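Local structure of putative acyl-CoA thioester hydrolase YbhC (Escherichia coli K-12, 3GRH) at residues A[94-99]-A[121-126]; A[240-243]-A[247-250]; A[395-398]-A[402-405]. The protein is a putative thioesterase of the pectinesterase family, an outer-membrane lipoprotein that does not bind pectin and has no pectinesterase activity. All blocks are in the same frame, centred on the assembly; numbering follows the deposited sequence.

Contact 1: residues A[94-99]-A[121-126]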
# COMPACT_ATOMS: atom_id res chain seq x y z
N ALA A 94 5.51 -4.28 -22.48
CA ALA A 94 5.26 -3.99 -23.88
C ALA A 94 3.84 -3.56 -24.14
O ALA A 94 3.58 -2.70 -25.03
CB ALA A 94 5.65 -5.21 -24.70
N ALA A 95 2.88 -4.19 -23.47
CA ALA A 95 1.49 -3.83 -23.62
C ALA A 95 1.23 -2.48 -23.00
O ALA A 95 0.47 -1.72 -23.51
CB ALA A 95 0.56 -4.88 -22.94
N VAL A 96 1.78 -2.21 -21.83
CA VAL A 96 1.67 -0.87 -21.22
C VAL A 96 2.20 0.20 -22.13
O VAL A 96 1.57 1.19 -22.33
CB VAL A 96 2.38 -0.80 -19.85
CG1 VAL A 96 2.53 0.65 -19.35
CG2 VAL A 96 1.66 -1.68 -18.82
N ASP A 97 3.40 -0.02 -22.71
CA ASP A 97 3.94 0.89 -23.68
C ASP A 97 3.03 1.10 -24.86
O ASP A 97 2.85 2.23 -25.24
CB ASP A 97 5.30 0.41 -24.14
CG ASP A 97 6.37 0.45 -23.07
OD1 ASP A 97 6.14 0.92 -21.96
OD2 ASP A 97 7.55 0.00 -23.35
N ALA A 98 2.40 0.04 -25.37
CA ALA A 98 1.53 0.20 -26.50
C ALA A 98 0.31 1.02 -26.15
O ALA A 98 -0.25 1.69 -27.03
CB ALA A 98 1.09 -1.16 -27.07
N ALA A 99 -0.13 0.92 -24.91
CA ALA A 99 -1.25 1.72 -24.44
C ALA A 99 -0.86 3.18 -24.33
O ALA A 99 -1.58 4.10 -24.74
CB ALA A 99 -1.75 1.20 -23.07
N VAL A 121 7.27 -3.81 -14.15
CA VAL A 121 6.20 -3.19 -14.96
C VAL A 121 6.18 -1.77 -14.41
O VAL A 121 5.86 -1.54 -13.24
CB VAL A 121 4.87 -3.83 -14.73
CG1 VAL A 121 3.77 -3.08 -15.48
CG2 VAL A 121 4.87 -5.30 -15.14
N TYR A 122 6.50 -0.82 -15.26
CA TYR A 122 6.46 0.61 -14.91
C TYR A 122 5.35 1.24 -15.73
O TYR A 122 5.31 1.13 -16.97
CB TYR A 122 7.75 1.25 -15.28
CG TYR A 122 8.96 0.97 -14.41
CD1 TYR A 122 8.91 0.11 -13.31
CD2 TYR A 122 10.17 1.49 -14.78
CE1 TYR A 122 10.02 -0.17 -12.56
CE2 TYR A 122 11.27 1.18 -14.05
CZ TYR A 122 11.17 0.41 -12.94
OH TYR A 122 12.33 0.14 -12.18
N VAL A 123 4.40 1.86 -15.02
CA VAL A 123 3.22 2.46 -15.69
C VAL A 123 3.36 3.95 -15.49
O VAL A 123 3.23 4.44 -14.39
CB VAL A 123 1.88 2.00 -15.12
CG1 VAL A 123 0.71 2.46 -16.02
CG2 VAL A 123 1.82 0.45 -15.09
N PRO A 124 3.63 4.69 -16.54
CA PRO A 124 3.89 6.13 -16.38
C PRO A 124 2.67 6.96 -16.23
O PRO A 124 1.54 6.52 -16.45
CB PRO A 124 4.66 6.46 -17.68
CG PRO A 124 4.11 5.53 -18.62
CD PRO A 124 3.95 4.27 -17.92
N ALA A 125 2.90 8.16 -15.73
CA ALA A 125 1.86 9.18 -15.77
C ALA A 125 1.45 9.39 -17.24
O ALA A 125 2.27 9.37 -18.16
CB ALA A 125 2.37 10.46 -15.13
N ALA A 126 0.13 9.52 -17.43
CA ALA A 126 -0.44 9.61 -18.76
C ALA A 126 -1.77 10.29 -18.60
O ALA A 126 -2.33 10.24 -17.55
CB ALA A 126 -0.66 8.23 -19.31
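Val96 of helix 92-100 meets Val121, Tyr122, Val123 and Pro124 with its two methyls. The apolar contacts come first. CG2 of Val96 meets CG1 of Val121 at 4.2 Å. CG1 of Val96 faces the next residues of the strand and its exit: it lies 4.2 Å from CG1 of Val123 and 4.1 Å from CD of Pro124. In Val96, CG1 anti to the backbone N (chi1 168°) puts one methyl by Pro124 and Val123 and leaves CG2 for Val121.

The second kind is methyl against backbone. CG1 of Val96 rests 3.7 Å from the carbonyl O of Tyr122 and 4.1 Å from CA of Val123.

Gln93, on the same helix, makes two polar links nearby. It accepts a hydrogen bond from the backbone N of Tyr122 and gives one to OD1 of Asp97. The axes of segments 94-99 and 121-123 run nearly parallel, 16° apart. The helix packs on the strand near one end of the beta-helix, while Val121 and Val123 pair through their backbones with Val195, Trp197 and Gln199, on and beside strand 196-198.

No hydrogen bond joins the two segments. Their hold is therefore van der Waals contact through one buried valine.

Contact 2: residues A[240-243]-A[247-250]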
# COMPACT_ATOMS: atom_id res chain seq x y z
N VAL A 240 -6.50 -8.42 -5.61
CA VAL A 240 -5.07 -8.57 -5.96
C VAL A 240 -4.36 -9.20 -4.80
O VAL A 240 -4.65 -8.88 -3.64
CB VAL A 240 -4.47 -7.23 -6.42
CG1 VAL A 240 -2.91 -7.22 -6.52
CG2 VAL A 240 -5.06 -6.82 -7.74
N ASN A 241 -3.34 -10.00 -5.06
CA ASN A 241 -2.43 -10.47 -4.01
C ASN A 241 -1.15 -9.69 -4.17
O ASN A 241 -0.59 -9.65 -5.27
CB ASN A 241 -2.05 -11.96 -4.19
CG ASN A 241 -3.20 -12.89 -4.03
OD1 ASN A 241 -4.14 -12.66 -3.31
ND2 ASN A 241 -3.20 -13.95 -4.85
N ILE A 242 -0.70 -9.07 -3.10
CA ILE A 242 0.57 -8.34 -3.06
C ILE A 242 1.48 -8.99 -2.06
O ILE A 242 1.15 -9.01 -0.87
CB ILE A 242 0.35 -6.83 -2.70
CG1 ILE A 242 -0.79 -6.22 -3.49
CG2 ILE A 242 1.65 -6.16 -3.02
CD1 ILE A 242 -1.17 -4.83 -2.94
N LEU A 243 2.56 -9.61 -2.56
CA LEU A 243 3.35 -10.55 -1.79
C LEU A 243 4.76 -10.06 -1.65
O LEU A 243 5.45 -9.73 -2.64
CB LEU A 243 3.35 -11.94 -2.41
CG LEU A 243 1.98 -12.53 -2.60
CD1 LEU A 243 2.07 -13.88 -3.26
CD2 LEU A 243 1.15 -12.62 -1.36
N ASN A 247 8.50 -4.01 3.23
CA ASN A 247 7.98 -2.92 2.40
C ASN A 247 7.23 -3.45 1.17
O ASN A 247 7.31 -2.84 0.09
CB ASN A 247 9.09 -1.99 1.93
CG ASN A 247 9.79 -1.26 3.04
OD1 ASN A 247 11.02 -1.44 3.22
ND2 ASN A 247 9.07 -0.43 3.79
N THR A 248 6.35 -4.45 1.34
CA THR A 248 5.59 -4.99 0.27
C THR A 248 4.79 -4.02 -0.61
O THR A 248 4.91 -4.09 -1.83
CB THR A 248 4.63 -6.01 0.89
OG1 THR A 248 5.40 -7.01 1.58
CG2 THR A 248 3.82 -6.64 -0.17
N PHE A 249 4.04 -3.14 0.01
CA PHE A 249 3.19 -2.18 -0.68
C PHE A 249 3.65 -0.79 -0.24
O PHE A 249 3.67 -0.52 0.95
CB PHE A 249 1.76 -2.48 -0.31
CG PHE A 249 0.75 -1.57 -0.99
CD1 PHE A 249 0.87 -1.20 -2.35
CD2 PHE A 249 -0.33 -1.13 -0.32
CE1 PHE A 249 -0.10 -0.42 -2.95
CE2 PHE A 249 -1.28 -0.31 -0.93
CZ PHE A 249 -1.17 0.02 -2.21
N PHE A 250 3.99 0.09 -1.20
CA PHE A 250 4.53 1.40 -0.90
C PHE A 250 3.71 2.42 -1.67
O PHE A 250 3.56 2.30 -2.88
CB PHE A 250 5.98 1.49 -1.34
CG PHE A 250 6.80 2.41 -0.48
CD1 PHE A 250 7.72 1.89 0.38
CD2 PHE A 250 6.51 3.75 -0.40
CE1 PHE A 250 8.45 2.72 1.24
CE2 PHE A 250 7.22 4.60 0.45
CZ PHE A 250 8.19 4.10 1.26
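Inside a coil of the parallel beta-helix, Ile242 reaches across to Thr248 and Phe249. The turn between strand 240-243 and strand 249-251 takes five residues, Asn247 and Thr248 among them. CG2 of Ile242 and CG2 of Thr248 meet at 3.6 Å, methyl against methyl. Each of these methyls also lies against backbone. CG2 of Thr248 is 3.6 Å from O of Ile242 and 3.8 Å from C of Leu243. CG2 of Ile242 is 4.0 Å from O of Thr248.

The other branch of Ile242 works on the ring. Its CD1 sits over one face of Phe249, offset toward the rim, and comes within 4.2 Å of CD1 of Phe249. In Ile242, CG1 anti to the carbonyl carbon (chi1 -46°) carries CD1 over the ring, while CG2, anti to the backbone N, is left beside Thr248.

This is the right-handed beta-helix of the pectinesterase family, in which apolar side chains stack in the interior from coil to coil. Leu228 of strand 228-230 touches both Ile242 and Phe249. The backbone of Ile242 bonds to Tyr274 and Glu276 in the neighbouring coil.

Thr248 has two different ends. Its methyl joins the apolar cluster, while OG1 hydrogen-bonds to the backbone O of Glu276. The side chain of Thr248 lies about 8 Å from that of Asp280, the predicted nucleophile.

Contact 3: residues A[395-398]-A[402-405]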
# COMPACT_ATOMS: atom_id res chain seq x y z
N ASN A 395 -6.93 16.51 20.66
CA ASN A 395 -6.64 16.93 19.30
C ASN A 395 -6.02 15.75 18.57
O ASN A 395 -4.86 15.34 18.86
CB ASN A 395 -5.71 18.12 19.34
CG ASN A 395 -5.21 18.56 17.96
OD1 ASN A 395 -5.54 17.99 16.93
ND2 ASN A 395 -4.32 19.60 17.98
N LEU A 396 -6.73 15.19 17.62
CA LEU A 396 -6.27 14.02 16.92
C LEU A 396 -5.09 14.27 16.01
O LEU A 396 -4.56 13.28 15.45
CB LEU A 396 -7.42 13.42 16.11
CG LEU A 396 -8.62 12.99 16.93
CD1 LEU A 396 -9.84 12.67 16.02
CD2 LEU A 396 -8.24 11.76 17.81
N ASN A 397 -4.70 15.54 15.83
CA ASN A 397 -3.59 15.88 14.96
C ASN A 397 -2.42 16.50 15.72
O ASN A 397 -1.46 16.97 15.12
CB ASN A 397 -4.07 16.74 13.82
CG ASN A 397 -5.05 16.00 12.95
OD1 ASN A 397 -6.27 16.38 12.91
ND2 ASN A 397 -4.63 14.92 12.34
N ASP A 398 -2.41 16.30 17.02
CA ASP A 398 -1.34 16.85 17.91
C ASP A 398 0.00 16.20 17.59
O ASP A 398 0.11 14.97 17.55
CB ASP A 398 -1.80 16.53 19.35
CG ASP A 398 -0.94 17.12 20.42
OD1 ASP A 398 0.24 17.45 20.18
OD2 ASP A 398 -1.48 17.28 21.57
N ASN A 402 1.55 10.27 18.64
CA ASN A 402 1.34 9.58 17.39
C ASN A 402 -0.13 9.67 16.99
O ASN A 402 -0.97 10.10 17.75
CB ASN A 402 1.81 8.14 17.56
CG ASN A 402 3.30 8.00 17.45
OD1 ASN A 402 3.90 7.96 16.33
ND2 ASN A 402 3.95 7.96 18.57
N ARG A 403 -0.42 9.26 15.78
CA ARG A 403 -1.72 9.32 15.15
C ARG A 403 -2.11 7.96 14.60
O ARG A 403 -2.63 7.82 13.51
CB ARG A 403 -1.68 10.35 14.01
CG ARG A 403 -1.39 11.72 14.45
CD ARG A 403 -1.79 12.76 13.42
NE ARG A 403 -0.96 12.64 12.21
CZ ARG A 403 -1.14 13.31 11.10
NH1 ARG A 403 -2.17 14.09 11.02
NH2 ARG A 403 -0.31 13.17 10.09
N MET A 404 -1.95 6.97 15.45
CA MET A 404 -2.30 5.57 15.18
C MET A 404 -3.41 5.14 16.15
O MET A 404 -3.26 5.12 17.38
CB MET A 404 -0.98 4.76 15.22
CG MET A 404 -0.04 5.42 14.33
SD MET A 404 1.60 5.29 14.70
CE MET A 404 1.72 4.02 13.57
N TRP A 405 -4.55 4.82 15.55
CA TRP A 405 -5.80 4.64 16.28
C TRP A 405 -6.62 3.41 15.89
O TRP A 405 -6.45 2.92 14.78
CB TRP A 405 -6.75 5.80 16.00
CG TRP A 405 -6.15 7.18 16.01
CD1 TRP A 405 -5.74 7.83 14.95
CD2 TRP A 405 -5.89 8.04 17.14
NE1 TRP A 405 -5.27 9.10 15.30
CE2 TRP A 405 -5.30 9.22 16.65
CE3 TRP A 405 -6.06 7.93 18.51
CZ2 TRP A 405 -4.94 10.28 17.48
CZ3 TRP A 405 -5.70 8.98 19.33
CH2 TRP A 405 -5.17 10.13 18.84
O HOH W 1 -5.22 11.38 13.49
O HOH W 2 -1.68 12.98 17.71
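Leu396 lays its CD2 over one face of Trp405, where a type I beta turn, Asn395 to Asp398, folds against strand 403-407 at the end of the beta-helix. CD2 of Leu396 is 3.8 Å from the centroid of the six-membered ring of Trp405 and 21° off its normal, a CH-pi contact. It lies 3.6 Å from CH2 of Trp405, nearer the rim than the centre.

Arg403 approaches the turn with its aliphatic part. Its CD is 3.5 Å from O of Leu396. The chain then bends at chi3 (-67°), and the guanidinium stands with its plane 74° from the amide of Asn397. Its NH2 bonds to O of Asn349 and its NH1 to O of Ile317. A leucine in place of Arg403 would probably leave the carbonyls of Asn349 and Ile317 without their mates.

The turn also holds itself. OD1 of Asn395 accepts from N of Asn397 at 2.8 Å, an Asx turn, and N of Asp398 bonds back to O of Asn395.

Beside the ring face contact, a water bridges the segments: it donates to O of Leu396 at 2.8 Å and accepts from NE1 of Trp405 at 2.9 Å.

Overall arrangement
Contact 2 is the most central, about 6 Å from the centre of the chain. Contacts 1 and 3 lie about 20 and 21 Å out, on opposite sides of that centre, and their own centres are about 38 Å apart. None of the three touches another. Contacts 1 and 2 use strands of the beta-helix coils, 115-123, 240-243 and 249-251. Contact 3 uses 403-407, the last strand of the chain. The chemistry follows the place. The touching residues of contact 1 are all buried, those of contact 2 mostly so, and both contacts are apolar. Contact 3 is partly buried and adds an arginine and a bridging water.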